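Long-range contacts in sulfate permease family protein (Vibrio cholerae, PDB 4DGH), which probably takes part in moving anions across the membrane, as a SulP-family transporter of which this chain is the STAS domain: residues 51-56 with 83-88; 28-33 with 59-64; 36-41 with 71-76. All blocks are in the same frame, centred on the assembly; numbering follows the deposited sequence. Where two conformers were deposited one is given.

Contact 1: 51-56 with 83-88; sequences ILILRL and KVLISG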
loop_
_atom_site.group_PDB
_atom_site.type_symbol
_atom_site.label_atom_id
_atom_site.label_comp_id
_atom_site.label_asym_id
_atom_site.label_seq_id
_atom_site.Cartn_x
_atom_site.Cartn_y
_atom_site.Cartn_z
ATOM N N ILE A 51 24.564 -9.905 -2.225
ATOM C CA ILE A 51 24.531 -8.680 -1.435
ATOM C C ILE A 51 23.181 -7.991 -1.584
ATOM O O ILE A 51 22.627 -7.852 -2.725
ATOM C CB ILE A 51 25.653 -7.685 -1.841
ATOM C CG1 ILE A 51 27.053 -8.404 -1.722
ATOM C CG2 ILE A 51 25.593 -6.384 -1.007
ATOM C CD1 ILE A 51 28.248 -7.547 -2.152
ATOM N N LEU A 52 22.654 -7.506 -0.465
ATOM C CA LEU A 52 21.414 -6.714 -0.493
ATOM C C LEU A 52 21.650 -5.378 0.225
ATOM O O LEU A 52 21.974 -5.369 1.441
ATOM C CB LEU A 52 20.291 -7.491 0.183
ATOM C CG LEU A 52 19.018 -6.662 0.405
ATOM C CD1 LEU A 52 18.377 -6.179 -0.892
ATOM C CD2 LEU A 52 18.020 -7.363 1.301
ATOM N N ILE A 53 21.473 -4.266 -0.496
ATOM C CA ILE A 53 21.525 -2.951 0.128
ATOM C C ILE A 53 20.133 -2.575 0.587
ATOM O O ILE A 53 19.187 -2.508 -0.206
ATOM C CB ILE A 53 22.150 -1.876 -0.777
ATOM C CG1 ILE A 53 23.578 -2.383 -1.227
ATOM C CG2 ILE A 53 22.163 -0.504 -0.123
ATOM C CD1 ILE A 53 24.118 -1.543 -2.388
ATOM N N LEU A 54 20.032 -2.311 1.877
ATOM C CA LEU A 54 18.823 -1.846 2.470
ATOM C C LEU A 54 18.901 -0.330 2.708
ATOM O O LEU A 54 19.649 0.130 3.583
ATOM C CB LEU A 54 18.616 -2.565 3.793
ATOM C CG LEU A 54 17.286 -2.117 4.302
ATOM C CD1 LEU A 54 16.187 -2.829 3.498
ATOM C CD2 LEU A 54 17.236 -2.538 5.741
ATOM N N ARG A 55 18.163 0.440 1.892
ATOM C CA ARG A 55 18.167 1.950 1.932
ATOM C C ARG A 55 17.205 2.464 3.019
ATOM O O ARG A 55 16.041 2.116 3.008
ATOM C CB ARG A 55 17.755 2.539 0.561
ATOM C CG ARG A 55 18.647 1.997 -0.574
ATOM C CD ARG A 55 18.348 2.727 -1.896
ATOM N NE ARG A 55 18.683 4.151 -1.798
ATOM C CZ ARG A 55 18.530 5.029 -2.795
ATOM N NH1 ARG A 55 18.044 4.681 -4.002
ATOM N NH2 ARG A 55 18.933 6.237 -2.627
ATOM N N LEU A 56 17.727 3.239 3.947
ATOM C CA LEU A 56 16.984 3.775 5.063
ATOM C C LEU A 56 16.758 5.308 5.000
ATOM O O LEU A 56 16.275 5.889 5.942
ATOM C CB LEU A 56 17.803 3.465 6.323
ATOM C CG LEU A 56 18.060 2.029 6.732
ATOM C CD1 LEU A 56 18.389 1.957 8.226
ATOM C CD2 LEU A 56 16.828 1.254 6.532
ATOM N N LYS A 83 24.592 -11.164 2.344
ATOM C CA LYS A 83 25.256 -10.090 3.062
ATOM C C LYS A 83 24.432 -8.817 2.913
ATOM O O LYS A 83 24.053 -8.446 1.798
ATOM C CB LYS A 83 26.634 -9.875 2.424
ATOM C CG LYS A 83 27.425 -8.729 2.976
ATOM C CD LYS A 83 28.879 -8.772 2.428
ATOM C CE LYS A 83 29.742 -7.841 3.232
ATOM N NZ LYS A 83 31.208 -7.958 2.840
ATOM N N VAL A 84 24.135 -8.174 4.022
ATOM C CA VAL A 84 23.238 -7.057 4.048
ATOM C C VAL A 84 24.042 -5.809 4.360
ATOM O O VAL A 84 24.837 -5.816 5.360
ATOM C CB VAL A 84 22.121 -7.250 5.062
ATOM C CG1 VAL A 84 21.233 -5.975 5.158
ATOM C CG2 VAL A 84 21.350 -8.556 4.799
ATOM N N LEU A 85 23.995 -4.827 3.444
ATOM C CA LEU A 85 24.528 -3.504 3.735
ATOM C C LEU A 85 23.353 -2.557 4.061
ATOM O O LEU A 85 22.265 -2.740 3.541
ATOM C CB LEU A 85 25.287 -2.903 2.543
ATOM C CG LEU A 85 26.674 -3.419 2.121
ATOM C CD1 LEU A 85 26.991 -4.858 2.440
ATOM C CD2 LEU A 85 27.109 -2.985 0.732
ATOM N N ILE A 86 23.625 -1.516 4.866
ATOM C CA ILE A 86 22.630 -0.547 5.162
ATOM C C ILE A 86 23.172 0.811 4.716
ATOM O O ILE A 86 24.385 1.138 4.964
ATOM C CB ILE A 86 22.407 -0.559 6.655
ATOM C CG1 ILE A 86 21.649 -1.858 7.088
ATOM C CG2 ILE A 86 21.705 0.730 7.087
ATOM C CD1 ILE A 86 21.557 -1.897 8.620
ATOM N N SER A 87 22.335 1.623 4.080
ATOM C CA SER A 87 22.759 3.000 3.724
ATOM C C SER A 87 21.703 4.012 4.088
ATOM O O SER A 87 20.565 3.677 4.181
ATOM C CB SER A 87 23.025 3.107 2.222
ATOM O OG SER A 87 21.882 2.767 1.410
ATOM N N GLY A 88 22.134 5.275 4.248
ATOM C CA GLY A 88 21.242 6.408 4.269
ATOM C C GLY A 88 20.519 6.696 5.584
ATOM O O GLY A 88 19.638 7.552 5.597
#
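I53 and L85 lie side by side on neighbouring parallel strands, I53 CG1 4.1 Å from L85 CD2, while L85 CD1 reaches I51 CG2 at 4.0 Å. L85 thus meets two isoleucines by different branches; in I51, CG1 lies beside the backbone N (chi1 -56°), which puts CG2 anti to it. S87 OG, buried 3.6 Å from I53 CG2, has no polar partner in the model. Between the strands, the backbones of 51-55 and 83-87 exchange hydrogen bonds in regular parallel order: L54 N gives an almost straight one to L85 O (2.8 Å, 178°), and L52 N another to K83 O (2.8 Å). I86, on the other face with L52, L54 and V84, has its CG2 3.7 Å from CD1 of L56, just past the strand. L52, L54 and V84 face helix 64-78, the crossover of this beta-alpha-beta unit in the STAS domain. The partly exposed K83 end is looser: only the start of that side chain nears I51, with K83 CB 4.4 Å from I51 CG1. Cohesion therefore rests on main-chain bonds and branched apolar packing, and the charged ends lead away from the contact, K83 to E125 and the guanidinium of R55 to E4, while R55 O helps bind potassium.

Contact 2: 28-33 with 59-64; sequences GPFFFA and VPFMDI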
loop_
_atom_site.group_PDB
_atom_site.type_symbol
_atom_site.label_atom_id
_atom_site.label_comp_id
_atom_site.label_asym_id
_atom_site.label_seq_id
_atom_site.Cartn_x
_atom_site.Cartn_y
_atom_site.Cartn_z
ATOM N N GLY A 28 9.234 5.006 4.519
ATOM C CA GLY A 28 8.578 5.655 5.616
ATOM C C GLY A 28 8.824 4.942 6.914
ATOM O O GLY A 28 9.414 3.842 6.942
ATOM N N PRO A 29 8.359 5.538 8.016
ATOM C CA PRO A 29 8.582 4.827 9.239
ATOM C C PRO A 29 7.779 3.546 9.427
ATOM O O PRO A 29 8.121 2.767 10.284
ATOM C CB PRO A 29 8.258 5.833 10.313
ATOM C CG PRO A 29 7.384 6.842 9.648
ATOM C CD PRO A 29 7.444 6.675 8.182
ATOM N N PHE A 30 6.669 3.358 8.714
ATOM C CA PHE A 30 5.810 2.185 8.988
ATOM C C PHE A 30 6.008 1.221 7.823
ATOM O O PHE A 30 5.110 1.004 6.959
ATOM C CB PHE A 30 4.325 2.671 9.163
ATOM C CG PHE A 30 4.200 3.898 10.055
ATOM C CD1 PHE A 30 4.772 3.922 11.329
ATOM C CD2 PHE A 30 3.522 5.046 9.608
ATOM C CE1 PHE A 30 4.641 5.025 12.135
ATOM C CE2 PHE A 30 3.432 6.159 10.417
ATOM C CZ PHE A 30 3.970 6.148 11.686
ATOM N N PHE A 31 7.232 0.718 7.752
ATOM C CA PHE A 31 7.653 -0.067 6.597
ATOM C C PHE A 31 7.274 -1.522 6.864
ATOM O O PHE A 31 7.636 -2.355 6.112
ATOM C CB PHE A 31 9.161 0.064 6.384
ATOM C CG PHE A 31 9.965 -0.254 7.647
ATOM C CD1 PHE A 31 10.250 -1.585 7.982
ATOM C CD2 PHE A 31 10.383 0.771 8.505
ATOM C CE1 PHE A 31 10.973 -1.901 9.132
ATOM C CE2 PHE A 31 11.090 0.442 9.651
ATOM C CZ PHE A 31 11.356 -0.886 9.977
ATOM N N PHE A 32 6.479 -1.801 7.911
ATOM C CA PHE A 32 6.188 -3.209 8.342
ATOM C C PHE A 32 5.578 -4.079 7.244
ATOM O O PHE A 32 5.995 -5.214 7.056
ATOM C CB PHE A 32 5.259 -3.292 9.608
ATOM C CG PHE A 32 5.559 -2.250 10.661
ATOM C CD1 PHE A 32 6.686 -2.367 11.479
ATOM C CD2 PHE A 32 4.751 -1.122 10.792
ATOM C CE1 PHE A 32 7.006 -1.377 12.417
ATOM C CE2 PHE A 32 5.066 -0.134 11.731
ATOM C CZ PHE A 32 6.189 -0.243 12.529
ATOM N N ALA A 33 4.590 -3.571 6.533
ATOM C CA ALA A 33 3.909 -4.454 5.553
ATOM C C ALA A 33 4.900 -4.815 4.408
ATOM O O ALA A 33 5.000 -5.979 4.004
ATOM C CB ALA A 33 2.605 -3.827 4.998
ATOM N N VAL A 59 13.412 6.664 6.164
ATOM C CA VAL A 59 12.879 6.325 7.478
ATOM C C VAL A 59 13.208 7.444 8.443
ATOM O O VAL A 59 14.375 7.667 8.733
ATOM C CB VAL A 59 13.502 4.999 8.015
ATOM C CG1 VAL A 59 13.008 4.669 9.461
ATOM C CG2 VAL A 59 13.285 3.903 7.011
ATOM N N PRO A 60 12.205 8.190 8.915
ATOM C CA PRO A 60 12.540 9.343 9.736
ATOM C C PRO A 60 12.828 9.021 11.220
ATOM O O PRO A 60 13.512 9.779 11.886
ATOM C CB PRO A 60 11.281 10.264 9.596
ATOM C CG PRO A 60 10.177 9.305 9.314
ATOM C CD PRO A 60 10.764 8.174 8.531
ATOM N N PHE A 61 12.323 7.909 11.729
ATOM C CA PHE A 61 12.569 7.530 13.094
ATOM C C PHE A 61 12.240 6.033 13.145
ATOM O O PHE A 61 11.626 5.503 12.213
ATOM C CB PHE A 61 11.704 8.310 14.132
ATOM C CG PHE A 61 10.235 8.003 14.022
ATOM C CD1 PHE A 61 9.667 6.894 14.711
ATOM C CD2 PHE A 61 9.411 8.777 13.183
ATOM C CE1 PHE A 61 8.310 6.584 14.534
ATOM C CE2 PHE A 61 8.049 8.485 13.035
ATOM C CZ PHE A 61 7.518 7.352 13.699
HETATM N N MSE A 62 12.674 5.364 14.221
HETATM C CA MSE A 62 12.345 3.947 14.403
HETATM C C MSE A 62 12.115 3.750 15.876
HETATM O O MSE A 62 12.853 4.304 16.714
HETATM C CB MSE A 62 13.479 3.008 14.113
HETATM C CG MSE A 62 13.812 3.104 12.649
HETATM SE SE MSE A 62 14.833 1.466 12.244
HETATM C CE MSE A 62 13.442 0.160 12.313
ATOM N N ASP A 63 11.030 3.070 16.220
ATOM C CA ASP A 63 10.812 2.701 17.598
ATOM C C ASP A 63 11.169 1.231 17.749
ATOM O O ASP A 63 11.580 0.564 16.761
ATOM C CB ASP A 63 9.334 3.075 18.049
ATOM C CG ASP A 63 8.252 2.441 17.193
ATOM O OD1 ASP A 63 8.437 1.284 16.753
ATOM O OD2 ASP A 63 7.181 3.106 16.934
ATOM N N ILE A 64 10.970 0.716 18.977
ATOM C CA ILE A 64 11.211 -0.686 19.268
ATOM C C ILE A 64 10.502 -1.611 18.279
ATOM O O ILE A 64 10.999 -2.724 17.994
ATOM C CB ILE A 64 10.875 -1.044 20.753
ATOM C CG1 ILE A 64 11.744 -2.233 21.237
ATOM C CG2 ILE A 64 9.341 -1.017 21.021
ATOM C CD1 ILE A 64 11.703 -2.413 22.771
HETATM O O HOH W 1 10.293 3.068 11.816
#
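P29 packs its ring into a corner made by P60 and F61. CB lies over one face of the F61 ring, 4.0 Å from its centroid and 24° off the normal, a CH-pi contact offset toward the rim. CG, the next atom, is 3.7 Å from P60 CG across the contact and also sits above the centre of the ring of F30, its neighbour in sequence. CD closes the ring against P60 CD at 3.7 Å, the two prolines crossing at about a right angle. A water donates to both P29 O (2.7 Å) and F61 O (2.8 Å), tying together two loops that share no direct hydrogen bond. These loops lead into helices 32-44 and 64-78 of the STAS domain, with F31 and D63 at the N-cap positions; D63 OD1 accepts from G66 N, and the run D63-I64-T65-G66 resembles the D-S-S-G motif of the anti-sigma factor antagonists, relatives that share the STAS fold. Further along, M62, modelled as selenomethionine, bends at chi3 (72°) and brings CE close to the edge of the F31 ring, 3.3 Å from F31 CZ and near the ring plane. The carbonyl of G28 lies at the edge of the same ring. A second subunit borders the loops: F30 meets Y24 of that chain edge-to-face, and D63 OD2 accepts a hydrogen bond from its V23 N.

Contact 3: 36-41 with 71-76; sequences ETFERV and EEMIQS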
loop_
_atom_site.group_PDB
_atom_site.type_symbol
_atom_site.label_atom_id
_atom_site.label_comp_id
_atom_site.label_asym_id
_atom_site.label_seq_id
_atom_site.Cartn_x
_atom_site.Cartn_y
_atom_site.Cartn_z
ATOM N N GLU A 36 7.486 -7.300 5.475
ATOM C CA GLU A 36 6.936 -8.663 5.546
ATOM C C GLU A 36 6.925 -9.306 4.139
ATOM O O GLU A 36 7.355 -10.439 3.945
ATOM C CB GLU A 36 5.500 -8.622 6.087
ATOM C CG GLU A 36 4.956 -9.958 6.545
ATOM C CD GLU A 36 3.475 -9.874 6.902
ATOM O OE1 GLU A 36 3.013 -8.816 7.420
ATOM O OE2 GLU A 36 2.766 -10.869 6.641
ATOM N N THR A 37 6.464 -8.542 3.171
ATOM C CA THR A 37 6.435 -8.992 1.784
ATOM C C THR A 37 7.838 -9.322 1.266
ATOM O O THR A 37 8.068 -10.388 0.662
ATOM C CB THR A 37 5.741 -7.917 0.946
ATOM O OG1 THR A 37 4.428 -7.717 1.516
ATOM C CG2 THR A 37 5.618 -8.379 -0.517
ATOM N N PHE A 38 8.784 -8.448 1.558
ATOM C CA PHE A 38 10.092 -8.617 0.992
ATOM C C PHE A 38 10.776 -9.849 1.593
ATOM O O PHE A 38 11.454 -10.607 0.908
ATOM C CB PHE A 38 10.962 -7.410 1.205
ATOM C CG PHE A 38 12.117 -7.416 0.294
ATOM C CD1 PHE A 38 11.916 -7.523 -1.068
ATOM C CD2 PHE A 38 13.405 -7.443 0.764
ATOM C CE1 PHE A 38 12.987 -7.579 -1.963
ATOM C CE2 PHE A 38 14.481 -7.447 -0.131
ATOM C CZ PHE A 38 14.267 -7.565 -1.502
ATOM N N GLU A 39 10.555 -10.031 2.888
ATOM C CA GLU A 39 11.035 -11.164 3.608
ATOM C C GLU A 39 10.426 -12.435 2.981
ATOM O O GLU A 39 11.117 -13.412 2.715
ATOM C CB GLU A 39 10.568 -10.921 5.049
ATOM C CG GLU A 39 11.235 -11.779 6.093
ATOM C CD GLU A 39 10.856 -11.369 7.534
ATOM O OE1 GLU A 39 10.476 -10.192 7.767
ATOM O OE2 GLU A 39 10.942 -12.254 8.435
ATOM N N ARG A 40 9.117 -12.400 2.693
ATOM C CA ARG A 40 8.452 -13.515 2.018
ATOM C C ARG A 40 9.019 -13.797 0.644
ATOM O O ARG A 40 9.321 -14.904 0.340
ATOM C CB ARG A 40 6.918 -13.323 2.041
ATOM C CG ARG A 40 6.088 -14.391 1.308
ATOM C CD ARG A 40 4.571 -14.318 1.645
ATOM N NE ARG A 40 3.981 -12.974 1.493
ATOM C CZ ARG A 40 3.646 -12.173 2.519
ATOM N NH1 ARG A 40 3.837 -12.598 3.788
ATOM N NH2 ARG A 40 3.140 -10.946 2.285
ATOM N N VAL A 41 9.279 -12.781 -0.149
ATOM C CA VAL A 41 9.825 -12.954 -1.481
ATOM C C VAL A 41 11.220 -13.588 -1.399
ATOM O O VAL A 41 11.538 -14.523 -2.137
ATOM C CB VAL A 41 10.019 -11.581 -2.152
ATOM C CG1 VAL A 41 10.824 -11.749 -3.448
ATOM C CG2 VAL A 41 8.679 -10.921 -2.464
ATOM N N GLU A 71 15.379 -6.065 12.540
ATOM C CA GLU A 71 16.193 -7.188 12.995
ATOM C C GLU A 71 15.790 -8.564 12.397
ATOM O O GLU A 71 16.630 -9.311 11.901
ATOM C CB GLU A 71 16.176 -7.221 14.537
ATOM C CG GLU A 71 16.879 -8.470 15.033
ATOM C CD GLU A 71 16.951 -8.554 16.540
ATOM O OE1 GLU A 71 16.103 -7.882 17.215
ATOM O OE2 GLU A 71 17.844 -9.315 17.038
ATOM N N GLU A 72 14.520 -8.896 12.480
ATOM C CA GLU A 72 13.973 -10.164 11.995
ATOM C C GLU A 72 14.187 -10.262 10.490
ATOM O O GLU A 72 14.638 -11.300 10.019
ATOM C CB GLU A 72 12.458 -10.262 12.292
ATOM C CG GLU A 72 11.827 -11.532 11.725
ATOM C CD GLU A 72 10.441 -11.871 12.331
ATOM O OE1 GLU A 72 9.584 -10.947 12.510
ATOM O OE2 GLU A 72 10.180 -13.084 12.623
HETATM N N MSE A 73 13.916 -9.187 9.753
HETATM C CA MSE A 73 14.185 -9.179 8.312
HETATM C C MSE A 73 15.636 -9.473 7.969
HETATM O O MSE A 73 15.927 -10.268 7.087
HETATM C CB MSE A 73 13.803 -7.802 7.765
HETATM C CG MSE A 73 13.579 -7.938 6.268
HETATM SE SE MSE A 73 13.403 -6.120 5.531
HETATM C CE MSE A 73 13.102 -6.343 3.624
ATOM N N ILE A 74 16.554 -8.816 8.650
ATOM C CA ILE A 74 17.969 -9.043 8.379
ATOM C C ILE A 74 18.385 -10.446 8.746
ATOM O O ILE A 74 19.227 -11.076 8.054
ATOM C CB ILE A 74 18.812 -8.029 9.194
ATOM C CG1 ILE A 74 18.602 -6.634 8.567
ATOM C CG2 ILE A 74 20.285 -8.433 9.113
ATOM C CD1 ILE A 74 19.141 -5.525 9.446
ATOM N N GLN A 75 17.906 -10.923 9.892
ATOM C CA GLN A 75 18.139 -12.339 10.286
ATOM C C GLN A 75 17.689 -13.324 9.201
ATOM O O GLN A 75 18.374 -14.256 8.901
ATOM C CB GLN A 75 17.467 -12.665 11.614
ATOM C CG GLN A 75 18.297 -12.142 12.774
ATOM C CD GLN A 75 17.567 -12.141 14.107
ATOM O OE1 GLN A 75 16.346 -12.301 14.172
ATOM N NE2 GLN A 75 18.328 -11.936 15.188
ATOM N N SER A 76 16.516 -13.073 8.637
ATOM C CA SER A 76 15.966 -13.908 7.606
ATOM C C SER A 76 16.809 -13.862 6.316
ATOM O O SER A 76 16.961 -14.880 5.666
ATOM C CB SER A 76 14.489 -13.566 7.343
ATOM O OG SER A 76 14.392 -12.465 6.427
HETATM O O HOH W 2 13.641 -13.864 3.971
#
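E39 stretches from its helix toward helix 71-76 and lays its side chain across E72 and S76. Its CG stands anti to the backbone N (chi1 -165°), and the extended chain beyond brings the carboxylate to the near side of helix 71-76. There E39 OE2 touches E72 CG at 3.5 Å, and E39 OE1 lies 3.9 Å from M73 CA. The side chains of E39 and E72 cross at about a right angle, with their carboxylate planes turned 57° apart; E39 OE2 and E72 OE2 still come within 4.3 Å, a like-charge approach that may raise the proton affinity of one of them. Nearer the root of E39, CG packs against S76 OG at 3.2 Å. That hydroxyl donates to M73 O (2.8 Å) within its own helix and accepts from a water that also donates to E39 O, at 2.9 Å from S76 OG. With no direct hydrogen bond across the pair, this water gives an indirect polar link. On the buried side M73, modelled as selenomethionine in two conformers, runs fully extended; in the one described, its methyl points to the edge of the F38 ring, but that contact is too short to be reliable. The helix segments run nearly parallel, at 11° and 10.0 Å between axes, and belong to the helical layer beside the STAS sheet. F38 stacks on Y24 of strand 21-25 and meets F32 of the third subunit, while I74 packs on helix 102-106.

Contact 1 lies about 2 Å from the centre of the chain, in the middle of the parallel sheet, whereas contacts 2 and 3 lie about 15 and 11 Å out. Their centres stand 13 to 15 Å from one another. Along the chain the first segments come in the order 28-33, 36-41, 51-56 and their partners follow as 59-64, 71-76, 83-88, so all three contacts interlock. Contacts 2 and 3 share helix 32-44, and contact 3 touches contact 1 where F38 CE2 packs on L52 CD2 at 3.8 Å. One STAS domain thus has its strand core, its helix pair and the loops leading into those helices bound together, with other subunits meeting contacts 2 and 3.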